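S-adenosylmethionine-dependent methyltransferase (Clostridium acetobutylicum, PDB 1Y8C) probably transfers the methyl group of S-adenosylmethionine to an acceptor substrate, using a Rossmann-like methyltransferase fold. Local coordinates at residues I27-V32 against Y226-V231; L13-V18 against T235-Y240; K210-K213 against N218-D221. All blocks are in the same frame, centred on the assembly; numbering follows the deposited sequence.

How the contacts relate
Contacts 1 and 2 have centres 14 Å apart and meet where Y226 N probably donates to T239 OG1 (3.1 Å) and V231 packs on I238. They also share D141, whose OD2 is hydrogen-bonded to Y226 OH and whose OD1 is salt-bridged to R237. Contact 3 lies about 20 Å, centre to centre, from contact 2, but Y240 bridges them: Y240 CE2 packs on I219 CD1 and Y240 CD2 on L212 CD1, each at 4.1 Å. Contacts 1 and 3, centres 16 Å apart, do not touch. In this family the cofactor probably lies at the carboxyl ends of the parallel strands, the end of the sheet where D141 sits.

Contact 1: I27-V32 against Y226-V231; sequences IIEKCV and YSNKKV
I27 and Y226 make the compact half of this contact, and K30, E29 and N228 the looser half. The isoleucine and the tyrosine lie side by side and point the same way. I27 CD1 comes within 4.2 Å of Y226 CE2, an oblique approach, and I27 CG1 is equally near the same carbon. With CG1 anti to the carbonyl carbon (chi1 -60°) and the branch then extended, I27 reaches from its helix down to the buried ring. Y226 is fixed from other directions as well: W23 stacks on its ring, and its hydroxyl is hydrogen-bonded to D141.

Further along, E29 and N228 are exposed to solvent, while K30 is itself buried beneath this looser side. The side chains of N228 and K30 cross at a slant, and the end of K30 approaches the N228 side-chain amide, whose orientation is uncertain. The lysine chain, bent at chi2 (-69°) and chi4, leads out from the helix toward N228, and NZ pairs with E33 in a salt bridge; K30 NZ also has E29 OE1 as a long partner at 3.9 Å. The carboxylate of E29 only skirts N228, and E33 is close to it with the same charge.

Helix 20-32 is thus set against the loop that joins strands 217-224 and 237-244. F26 of that helix also touches Y226 and N228, K30 rests on L241 of strand 237-244, and I27 packs on L55 of helix 52-55.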
ATOM      1  N   ILE A  27      -4.054   9.635   8.226  1.00 55.84           N
ATOM      2  CA  ILE A  27      -4.128  10.270   6.923  1.00 55.72           C
ATOM      3  C   ILE A  27      -5.097  11.435   6.921  1.00 57.08           C
ATOM      4  O   ILE A  27      -4.788  12.503   6.395  1.00 56.47           O
ATOM      5  CB  ILE A  27      -4.544   9.279   5.832  1.00 55.97           C
ATOM      6  CG1 ILE A  27      -3.529   8.136   5.751  1.00 55.38           C
ATOM      7  CG2 ILE A  27      -4.603   9.991   4.490  1.00 55.27           C
ATOM      8  CD1 ILE A  27      -4.018   6.942   4.965  1.00 52.06           C
ATOM      9  N   ILE A  28      -6.273  11.234   7.500  1.00 58.22           N
ATOM     10  CA  ILE A  28      -7.255  12.304   7.554  1.00 59.51           C
ATOM     11  C   ILE A  28      -6.644  13.493   8.296  1.00 60.93           C
ATOM     12  O   ILE A  28      -6.748  14.641   7.860  1.00 58.38           O
ATOM     13  CB  ILE A  28      -8.527  11.868   8.304  1.00 59.48           C
ATOM     14  CG1 ILE A  28      -9.189  10.705   7.588  1.00 57.52           C
ATOM     15  CG2 ILE A  28      -9.497  13.042   8.382  1.00 58.02           C
ATOM     16  CD1 ILE A  28      -9.657  11.070   6.195  1.00 62.49           C
ATOM     17  N   GLU A  29      -6.000  13.195   9.418  1.00 63.07           N
ATOM     18  CA  GLU A  29      -5.372  14.208  10.252  1.00 66.05           C
ATOM     19  C   GLU A  29      -4.410  15.067   9.442  1.00 64.92           C
ATOM     20  O   GLU A  29      -4.428  16.302   9.507  1.00 64.52           O
ATOM     21  CB  GLU A  29      -4.631  13.528  11.406  1.00 70.76           C
ATOM     22  CG  GLU A  29      -3.928  14.464  12.379  1.00 78.59           C
ATOM     23  CD  GLU A  29      -2.979  13.716  13.318  1.00 84.53           C
ATOM     24  OE1 GLU A  29      -2.360  14.372  14.199  1.00 86.30           O
ATOM     25  OE2 GLU A  29      -2.849  12.470  13.170  1.00 85.14           O
ATOM     26  N   LYS A  30      -3.564  14.403   8.674  1.00 64.17           N
ATOM     27  CA  LYS A  30      -2.600  15.101   7.845  1.00 63.57           C
ATOM     28  C   LYS A  30      -3.292  15.898   6.740  1.00 62.09           C
ATOM     29  O   LYS A  30      -2.821  16.963   6.343  1.00 59.80           O
ATOM     30  CB  LYS A  30      -1.593  14.090   7.293  1.00 63.59           C
ATOM     31  CG  LYS A  30      -0.608  13.650   8.370  1.00 64.45           C
ATOM     32  CD  LYS A  30       0.309  14.819   8.721  1.00 67.02           C
ATOM     33  CE  LYS A  30       1.074  14.618  10.024  1.00 68.07           C
ATOM     34  NZ  LYS A  30       0.180  14.722  11.217  1.00 69.83           N
ATOM     35  N   CYS A  31      -4.424  15.395   6.266  1.00 62.06           N
ATOM     36  CA  CYS A  31      -5.186  16.088   5.232  1.00 64.01           C
ATOM     37  C   CYS A  31      -5.702  17.405   5.780  1.00 63.80           C
ATOM     38  O   CYS A  31      -5.653  18.434   5.101  1.00 65.10           O
ATOM     39  CB  CYS A  31      -6.370  15.241   4.786  1.00 64.19           C
ATOM     40  SG  CYS A  31      -5.891  13.840   3.782  1.00 67.13           S
ATOM     41  N   VAL A  32      -6.205  17.356   7.013  1.00 63.49           N
ATOM     42  CA  VAL A  32      -6.723  18.535   7.681  1.00 60.95           C
ATOM     43  C   VAL A  32      -5.604  19.541   7.933  1.00 61.43           C
ATOM     44  O   VAL A  32      -5.793  20.733   7.744  1.00 61.32           O
ATOM     45  CB  VAL A  32      -7.400  18.162   9.011  1.00 60.17           C
ATOM     46  CG1 VAL A  32      -7.721  19.414   9.798  1.00 57.43           C
ATOM     47  CG2 VAL A  32      -8.664  17.377   8.739  1.00 57.13           C
ATOM     48  N   TYR A 226       3.019   5.702   9.808  1.00 57.25           N
ATOM     49  CA  TYR A 226       1.810   6.492  10.056  1.00 58.42           C
ATOM     50  C   TYR A 226       1.641   7.086  11.464  1.00 58.62           C
ATOM     51  O   TYR A 226       0.680   6.798  12.172  1.00 58.65           O
ATOM     52  CB  TYR A 226       0.572   5.658   9.684  1.00 57.73           C
ATOM     53  CG  TYR A 226       0.531   5.251   8.223  1.00 56.53           C
ATOM     54  CD1 TYR A 226       1.264   4.151   7.760  1.00 55.02           C
ATOM     55  CD2 TYR A 226      -0.195   5.997   7.292  1.00 55.22           C
ATOM     56  CE1 TYR A 226       1.279   3.809   6.405  1.00 54.02           C
ATOM     57  CE2 TYR A 226      -0.182   5.670   5.936  1.00 55.48           C
ATOM     58  CZ  TYR A 226       0.555   4.582   5.493  1.00 55.98           C
ATOM     59  OH  TYR A 226       0.595   4.298   4.141  1.00 54.47           O
ATOM     60  N   SER A 227       2.574   7.944  11.846  1.00 60.16           N
ATOM     61  CA  SER A 227       2.524   8.593  13.139  1.00 60.23           C
ATOM     62  C   SER A 227       3.489   9.761  13.081  1.00 62.42           C
ATOM     63  O   SER A 227       4.279   9.878  12.142  1.00 61.79           O
ATOM     64  CB  SER A 227       2.950   7.625  14.247  1.00 59.33           C
ATOM     65  OG  SER A 227       4.353   7.396  14.211  1.00 56.58           O
ATOM     66  N   ASN A 228       3.431  10.621  14.088  1.00 64.51           N
ATOM     67  CA  ASN A 228       4.310  11.778  14.140  1.00 66.86           C
ATOM     68  C   ASN A 228       5.755  11.388  14.415  1.00 67.19           C
ATOM     69  O   ASN A 228       6.656  12.179  14.173  1.00 67.86           O
ATOM     70  CB  ASN A 228       3.842  12.739  15.224  1.00 69.42           C
ATOM     71  CG  ASN A 228       2.515  13.391  14.891  1.00 70.77           C
ATOM     72  OD1 ASN A 228       1.774  13.799  15.789  1.00 72.79           O
ATOM     73  ND2 ASN A 228       2.215  13.509  13.599  1.00 69.12           N
ATOM     74  N   LYS A 229       5.980  10.181  14.923  1.00 67.28           N
ATOM     75  CA  LYS A 229       7.344   9.758  15.218  1.00 68.89           C
ATOM     76  C   LYS A 229       8.246   9.925  14.006  1.00 67.72           C
ATOM     77  O   LYS A 229       7.826   9.715  12.865  1.00 67.70           O
ATOM     78  CB  LYS A 229       7.386   8.299  15.672  1.00 71.42           C
ATOM     79  CG  LYS A 229       6.601   7.991  16.944  1.00 75.67           C
ATOM     80  CD  LYS A 229       6.770   6.515  17.339  1.00 79.55           C
ATOM     81  CE  LYS A 229       6.101   5.570  16.333  1.00 81.27           C
ATOM     82  NZ  LYS A 229       6.481   4.139  16.534  1.00 83.35           N
ATOM     83  N   LYS A 230       9.491  10.311  14.272  1.00 67.28           N
ATOM     84  CA  LYS A 230      10.504  10.519  13.241  1.00 65.78           C
ATOM     85  C   LYS A 230      11.140   9.189  12.799  1.00 64.21           C
ATOM     86  O   LYS A 230      11.180   8.225  13.559  1.00 62.90           O
ATOM     87  CB  LYS A 230      11.580  11.462  13.782  1.00 65.92           C
ATOM     88  CG  LYS A 230      12.762  11.629  12.866  1.00 70.29           C
ATOM     89  CD  LYS A 230      13.744  12.670  13.376  1.00 72.68           C
ATOM     90  CE  LYS A 230      14.815  12.986  12.308  1.00 75.76           C
ATOM     91  NZ  LYS A 230      14.258  13.650  11.064  1.00 75.51           N
ATOM     92  N   VAL A 231      11.623   9.142  11.561  1.00 64.12           N
ATOM     93  CA  VAL A 231      12.259   7.940  11.022  1.00 62.53           C
ATOM     94  C   VAL A 231      13.636   7.737  11.656  1.00 63.32           C
ATOM     95  O   VAL A 231      14.440   8.662  11.730  1.00 63.90           O
ATOM     96  CB  VAL A 231      12.428   8.043   9.490  1.00 60.85           C
ATOM     97  CG1 VAL A 231      13.221   6.860   8.961  1.00 61.43           C
ATOM     98  CG2 VAL A 231      11.069   8.098   8.840  1.00 59.30           C
TER

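Contact 2: L13-V18 against T235-Y240; sequences LIRADV and TERITY
D17 and R237 meet with their flat groups almost edge to edge, the carboxylate and guanidinium planes turned 29° apart. The arginine grips side-on, one nitrogen to each oxygen. R237 NH2 gives D17 OD1 a bond of 3.2 Å, lying in the guanidinium plane and using the syn lone pair of the oxygen. R237 NE reaches D17 OD2 at 3.1 Å, again on the syn side but tilted out of the carboxylate plane, so the pair is slightly twisted. A weak third bond runs from R237 NE to D17 OD1 (3.5 Å). The arginine leaves its strand extended, CG anti to the backbone N (chi1 -174°), and bends at chi3 to lay NE and NH2 along the carboxylate.

R15 crosses R237 obliquely, the two guanidinium planes 59° apart. R15 CD approaches R237 NH2 at 3.9 Å, and NH2 lies at the edge of the R15 guanidinium, near its plane. The like charges are probably offset by acids: D110 pairs with R15 NE and R237 NH1, D11 with R15 NH1 and D141 with R237 NH1. V18 CG2 lies 4.4 Å from R237 NH2, a marginal touch.

The salt bridge ties the turn that ends helix 3-15, where A16 has positive phi, to the start of strand 237-244, which runs between strands 136-143 and 217-224.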
ATOM      1  N   LEU A  13      -0.831 -11.429   9.888  1.00 60.82           N
ATOM      2  CA  LEU A  13       0.275 -12.323  10.162  1.00 59.69           C
ATOM      3  C   LEU A  13       1.574 -11.961   9.446  1.00 59.42           C
ATOM      4  O   LEU A  13       2.640 -11.925  10.066  1.00 60.11           O
ATOM      5  CB  LEU A  13      -0.129 -13.764   9.835  1.00 58.21           C
ATOM      6  CG  LEU A  13      -1.391 -14.286  10.540  1.00 57.63           C
ATOM      7  CD1 LEU A  13      -1.667 -15.715  10.097  1.00 56.69           C
ATOM      8  CD2 LEU A  13      -1.229 -14.225  12.051  1.00 52.59           C
ATOM      9  N   ILE A  14       1.504 -11.675   8.153  1.00 57.98           N
ATOM     10  CA  ILE A  14       2.715 -11.350   7.414  1.00 56.59           C
ATOM     11  C   ILE A  14       3.188  -9.917   7.649  1.00 56.71           C
ATOM     12  O   ILE A  14       4.344  -9.696   8.015  1.00 56.13           O
ATOM     13  CB  ILE A  14       2.519 -11.590   5.904  1.00 55.51           C
ATOM     14  CG1 ILE A  14       1.889 -12.969   5.670  1.00 54.97           C
ATOM     15  CG2 ILE A  14       3.850 -11.500   5.195  1.00 54.32           C
ATOM     16  CD1 ILE A  14       2.635 -14.125   6.318  1.00 55.38           C
ATOM     17  N   ARG A  15       2.298  -8.947   7.442  1.00 57.26           N
ATOM     18  CA  ARG A  15       2.638  -7.536   7.652  1.00 58.72           C
ATOM     19  C   ARG A  15       2.875  -7.266   9.147  1.00 59.92           C
ATOM     20  O   ARG A  15       3.902  -6.704   9.527  1.00 60.88           O
ATOM     21  CB  ARG A  15       1.516  -6.636   7.105  1.00 57.37           C
ATOM     22  CG  ARG A  15       1.262  -6.812   5.608  1.00 56.60           C
ATOM     23  CD  ARG A  15       1.109  -5.473   4.898  1.00 55.87           C
ATOM     24  NE  ARG A  15       1.695  -5.493   3.558  1.00 56.57           N
ATOM     25  CZ  ARG A  15       1.164  -6.109   2.503  1.00 55.25           C
ATOM     26  NH1 ARG A  15       0.021  -6.765   2.618  1.00 54.45           N
ATOM     27  NH2 ARG A  15       1.784  -6.078   1.333  1.00 53.17           N
ATOM     28  N   ALA A  16       1.911  -7.670   9.975  1.00 59.75           N
ATOM     29  CA  ALA A  16       1.983  -7.535  11.430  1.00 61.27           C
ATOM     30  C   ALA A  16       1.946  -6.128  12.035  1.00 61.54           C
ATOM     31  O   ALA A  16       1.697  -5.978  13.237  1.00 62.38           O
ATOM     32  CB  ALA A  16       3.217  -8.286  11.959  1.00 60.67           C
ATOM     33  N   ASP A  17       2.202  -5.099  11.240  1.00 60.71           N
ATOM     34  CA  ASP A  17       2.186  -3.746  11.787  1.00 61.02           C
ATOM     35  C   ASP A  17       1.158  -2.858  11.086  1.00 61.58           C
ATOM     36  O   ASP A  17       1.376  -1.663  10.890  1.00 62.65           O
ATOM     37  CB  ASP A  17       3.586  -3.126  11.682  1.00 59.83           C
ATOM     38  CG  ASP A  17       3.998  -2.832  10.243  1.00 59.34           C
ATOM     39  OD1 ASP A  17       3.707  -3.646   9.344  1.00 57.07           O
ATOM     40  OD2 ASP A  17       4.630  -1.785  10.022  1.00 60.70           O
ATOM     41  N   VAL A  18       0.022  -3.446  10.738  1.00 61.95           N
ATOM     42  CA  VAL A  18      -1.022  -2.720  10.051  1.00 63.08           C
ATOM     43  C   VAL A  18      -2.282  -2.514  10.874  1.00 63.82           C
ATOM     44  O   VAL A  18      -2.818  -3.456  11.446  1.00 64.71           O
ATOM     45  CB  VAL A  18      -1.416  -3.447   8.762  1.00 63.49           C
ATOM     46  CG1 VAL A  18      -2.444  -2.634   8.002  1.00 63.00           C
ATOM     47  CG2 VAL A  18      -0.185  -3.701   7.915  1.00 62.60           C
ATOM     48  N   THR A 235      13.715   1.881  11.762  1.00 52.93           N
ATOM     49  CA  THR A 235      12.323   1.980  11.336  1.00 50.57           C
ATOM     50  C   THR A 235      12.009   0.911  10.292  1.00 48.73           C
ATOM     51  O   THR A 235      12.802   0.665   9.399  1.00 47.18           O
ATOM     52  CB  THR A 235      12.042   3.356  10.742  1.00 51.29           C
ATOM     53  OG1 THR A 235      12.316   4.358  11.729  1.00 52.64           O
ATOM     54  CG2 THR A 235      10.582   3.460  10.301  1.00 51.21           C
ATOM     55  N   GLU A 236      10.855   0.273  10.402  1.00 48.74           N
ATOM     56  CA  GLU A 236      10.517  -0.767   9.455  1.00 47.61           C
ATOM     57  C   GLU A 236       9.572  -0.322   8.352  1.00 46.54           C
ATOM     58  O   GLU A 236       9.541  -0.917   7.279  1.00 45.74           O
ATOM     59  CB  GLU A 236       9.915  -1.959  10.185  1.00 47.93           C
ATOM     60  CG  GLU A 236      10.806  -2.523  11.260  1.00 54.39           C
ATOM     61  CD  GLU A 236      10.392  -3.921  11.678  1.00 58.38           C
ATOM     62  OE1 GLU A 236       9.232  -4.311  11.395  1.00 62.34           O
ATOM     63  OE2 GLU A 236      11.227  -4.629  12.288  1.00 57.21           O
ATOM     64  N   ARG A 237       8.793   0.719   8.609  1.00 46.02           N
ATOM     65  CA  ARG A 237       7.840   1.199   7.614  1.00 45.92           C
ATOM     66  C   ARG A 237       7.838   2.720   7.569  1.00 46.00           C
ATOM     67  O   ARG A 237       7.479   3.381   8.535  1.00 45.45           O
ATOM     68  CB  ARG A 237       6.427   0.681   7.930  1.00 45.02           C
ATOM     69  CG  ARG A 237       5.410   1.034   6.854  1.00 44.80           C
ATOM     70  CD  ARG A 237       4.016   0.491   7.147  1.00 43.79           C
ATOM     71  NE  ARG A 237       3.957  -0.963   7.159  1.00 46.60           N
ATOM     72  CZ  ARG A 237       3.884  -1.740   6.078  1.00 50.55           C
ATOM     73  NH1 ARG A 237       3.860  -1.209   4.862  1.00 51.50           N
ATOM     74  NH2 ARG A 237       3.837  -3.065   6.211  1.00 50.65           N
ATOM     75  N   ILE A 238       8.232   3.269   6.432  1.00 46.43           N
ATOM     76  CA  ILE A 238       8.291   4.703   6.275  1.00 46.87           C
ATOM     77  C   ILE A 238       7.094   5.282   5.537  1.00 49.24           C
ATOM     78  O   ILE A 238       6.741   4.831   4.446  1.00 50.51           O
ATOM     79  CB  ILE A 238       9.591   5.102   5.545  1.00 46.97           C
ATOM     80  CG1 ILE A 238      10.797   4.673   6.394  1.00 47.64           C
ATOM     81  CG2 ILE A 238       9.583   6.592   5.259  1.00 43.49           C
ATOM     82  CD1 ILE A 238      12.161   4.828   5.741  1.00 46.06           C
ATOM     83  N   THR A 239       6.454   6.279   6.140  1.00 52.39           N
ATOM     84  CA  THR A 239       5.316   6.904   5.484  1.00 53.11           C
ATOM     85  C   THR A 239       5.685   8.277   4.951  1.00 53.46           C
ATOM     86  O   THR A 239       6.032   9.170   5.710  1.00 55.79           O
ATOM     87  CB  THR A 239       4.122   7.050   6.424  1.00 53.44           C
ATOM     88  OG1 THR A 239       3.625   5.750   6.786  1.00 55.35           O
ATOM     89  CG2 THR A 239       3.013   7.836   5.724  1.00 53.93           C
ATOM     90  N   TYR A 240       5.630   8.422   3.633  1.00 53.98           N
ATOM     91  CA  TYR A 240       5.937   9.687   2.988  1.00 52.27           C
ATOM     92  C   TYR A 240       4.665  10.481   2.711  1.00 53.81           C
ATOM     93  O   TYR A 240       3.599   9.925   2.415  1.00 53.82           O
ATOM     94  CB  TYR A 240       6.640   9.475   1.650  1.00 51.62           C
ATOM     95  CG  TYR A 240       8.113   9.150   1.729  1.00 50.50           C
ATOM     96  CD1 TYR A 240       8.556   7.826   1.817  1.00 50.01           C
ATOM     97  CD2 TYR A 240       9.069  10.163   1.673  1.00 50.69           C
ATOM     98  CE1 TYR A 240       9.909   7.516   1.840  1.00 47.87           C
ATOM     99  CE2 TYR A 240      10.430   9.870   1.696  1.00 52.10           C
ATOM    100  CZ  TYR A 240      10.840   8.540   1.778  1.00 51.39           C
ATOM    101  OH  TYR A 240      12.186   8.259   1.777  1.00 56.08           O
TER

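Contact 3: K210-K213 against N218-D221; sequences KYLK and NILD
K213 NZ and N218 OD1 form the nearest polar approach, but at 4.2 Å it is too long for a hydrogen bond. The two side chains lie side by side and point the same way, the lysine coming from the helix and the asparagine from the strand. N218 points away from the helix at its root, and its CG, anti to the backbone N (chi1 -179°), carries the amide back until OD1 faces the ammonium group. K213 bends at chi2 and then runs out straight, which brings NZ alongside. At that distance the attraction of ammonium for amide oxygen is probably modest, and the lysine is exposed.

The firmer half is apolar. L212 and I219 cross at about a right angle, and one methyl of the leucine does the touching: L212 CD1 lies 3.8 Å from I219 CG1 and 4.0 Å from I219 CD1. The longer branch of the isoleucine lies against the leucine, with CD1 extended toward the helix. L212 itself is buried, resting also on Y240 and V242 of strand 237-244, while I219 stays partly exposed.

The strand is held by backbone bonds from N218 to K243 and from L220 and D221 to L241. Those last two residues both face L241, a classic beta bulge where the chain turns a corner. A helix running through a short turn into an outermost strand that pairs antiparallel with the last strand is characteristic of the class I methyltransferase fold, with its strand order 3-2-1-4-5-7-6.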
ATOM      1  N   LYS A 210      15.353  11.042  -4.254  1.00 70.26           N
ATOM      2  CA  LYS A 210      15.811  11.446  -5.583  1.00 70.43           C
ATOM      3  C   LYS A 210      14.715  11.176  -6.626  1.00 68.78           C
ATOM      4  O   LYS A 210      14.348  12.066  -7.387  1.00 67.76           O
ATOM      5  CB  LYS A 210      17.099  10.699  -5.955  1.00 72.24           C
ATOM      6  CG  LYS A 210      17.793  11.257  -7.199  1.00 76.57           C
ATOM      7  CD  LYS A 210      19.136  10.576  -7.504  1.00 79.32           C
ATOM      8  CE  LYS A 210      18.972   9.193  -8.135  1.00 82.03           C
ATOM      9  NZ  LYS A 210      18.385   9.233  -9.517  1.00 84.35           N
ATOM     10  N   TYR A 211      14.192   9.951  -6.642  1.00 67.78           N
ATOM     11  CA  TYR A 211      13.140   9.574  -7.579  1.00 67.43           C
ATOM     12  C   TYR A 211      11.894  10.434  -7.415  1.00 67.19           C
ATOM     13  O   TYR A 211      11.169  10.674  -8.376  1.00 65.38           O
ATOM     14  CB  TYR A 211      12.778   8.101  -7.398  1.00 69.53           C
ATOM     15  CG  TYR A 211      13.926   7.148  -7.664  1.00 73.33           C
ATOM     16  CD1 TYR A 211      13.887   5.829  -7.203  1.00 73.32           C
ATOM     17  CD2 TYR A 211      15.046   7.560  -8.391  1.00 74.85           C
ATOM     18  CE1 TYR A 211      14.938   4.947  -7.459  1.00 76.19           C
ATOM     19  CE2 TYR A 211      16.099   6.686  -8.653  1.00 76.71           C
ATOM     20  CZ  TYR A 211      16.040   5.380  -8.187  1.00 76.79           C
ATOM     21  OH  TYR A 211      17.071   4.507  -8.480  1.00 77.07           O
ATOM     22  N   LEU A 212      11.634  10.892  -6.197  1.00 67.84           N
ATOM     23  CA  LEU A 212      10.477  11.739  -5.962  1.00 68.58           C
ATOM     24  C   LEU A 212      10.677  13.054  -6.689  1.00 71.07           C
ATOM     25  O   LEU A 212       9.822  13.472  -7.464  1.00 71.14           O
ATOM     26  CB  LEU A 212      10.294  12.016  -4.472  1.00 67.69           C
ATOM     27  CG  LEU A 212       9.494  10.998  -3.668  1.00 66.47           C
ATOM     28  CD1 LEU A 212       9.440  11.445  -2.223  1.00 66.39           C
ATOM     29  CD2 LEU A 212       8.094  10.870  -4.237  1.00 65.45           C
ATOM     30  N   LYS A 213      11.811  13.700  -6.431  1.00 73.99           N
ATOM     31  CA  LYS A 213      12.135  14.976  -7.059  1.00 77.11           C
ATOM     32  C   LYS A 213      12.013  14.858  -8.572  1.00 78.32           C
ATOM     33  O   LYS A 213      11.562  15.781  -9.250  1.00 79.26           O
ATOM     34  CB  LYS A 213      13.557  15.402  -6.687  1.00 78.94           C
ATOM     35  CG  LYS A 213      13.705  15.961  -5.270  1.00 81.22           C
ATOM     36  CD  LYS A 213      13.130  17.371  -5.168  1.00 82.54           C
ATOM     37  CE  LYS A 213      13.563  18.074  -3.888  1.00 81.75           C
ATOM     38  NZ  LYS A 213      13.234  19.528  -3.940  1.00 81.60           N
ATOM     39  N   ASN A 218       7.380  17.315  -4.059  1.00 71.37           N
ATOM     40  CA  ASN A 218       8.121  17.824  -2.899  1.00 72.57           C
ATOM     41  C   ASN A 218       7.696  17.098  -1.612  1.00 71.02           C
ATOM     42  O   ASN A 218       6.511  16.810  -1.409  1.00 70.36           O
ATOM     43  CB  ASN A 218       7.889  19.343  -2.754  1.00 76.92           C
ATOM     44  CG  ASN A 218       8.646  19.954  -1.568  1.00 81.58           C
ATOM     45  OD1 ASN A 218       9.880  19.896  -1.503  1.00 83.59           O
ATOM     46  ND2 ASN A 218       7.903  20.549  -0.628  1.00 83.30           N
ATOM     47  N   ILE A 219       8.661  16.806  -0.742  1.00 69.18           N
ATOM     48  CA  ILE A 219       8.362  16.110   0.509  1.00 68.16           C
ATOM     49  C   ILE A 219       7.818  17.050   1.581  1.00 67.33           C
ATOM     50  O   ILE A 219       8.423  18.076   1.892  1.00 67.97           O
ATOM     51  CB  ILE A 219       9.612  15.380   1.065  1.00 67.17           C
ATOM     52  CG1 ILE A 219      10.127  14.373   0.039  1.00 66.39           C
ATOM     53  CG2 ILE A 219       9.259  14.631   2.346  1.00 64.42           C
ATOM     54  CD1 ILE A 219      11.360  13.637   0.485  1.00 67.32           C
ATOM     55  N   LEU A 220       6.667  16.692   2.136  1.00 66.82           N
ATOM     56  CA  LEU A 220       6.027  17.500   3.166  1.00 66.60           C
ATOM     57  C   LEU A 220       6.285  16.893   4.538  1.00 66.33           C
ATOM     58  O   LEU A 220       6.138  17.552   5.566  1.00 67.33           O
ATOM     59  CB  LEU A 220       4.518  17.582   2.910  1.00 66.76           C
ATOM     60  CG  LEU A 220       3.952  18.955   2.521  1.00 68.83           C
ATOM     61  CD1 LEU A 220       4.729  19.547   1.352  1.00 67.78           C
ATOM     62  CD2 LEU A 220       2.487  18.808   2.165  1.00 68.12           C
ATOM     63  N   ASP A 221       6.669  15.628   4.554  1.00 66.05           N
ATOM     64  CA  ASP A 221       6.949  14.969   5.805  1.00 65.19           C
ATOM     65  C   ASP A 221       7.332  13.530   5.551  1.00 64.19           C
ATOM     66  O   ASP A 221       6.850  12.905   4.612  1.00 62.50           O
ATOM     67  CB  ASP A 221       5.737  15.032   6.736  1.00 68.54           C
ATOM     68  CG  ASP A 221       6.138  15.192   8.205  1.00 73.38           C
ATOM     69  OD1 ASP A 221       7.169  14.607   8.616  1.00 74.03           O
ATOM     70  OD2 ASP A 221       5.411  15.891   8.946  1.00 74.48           O
TER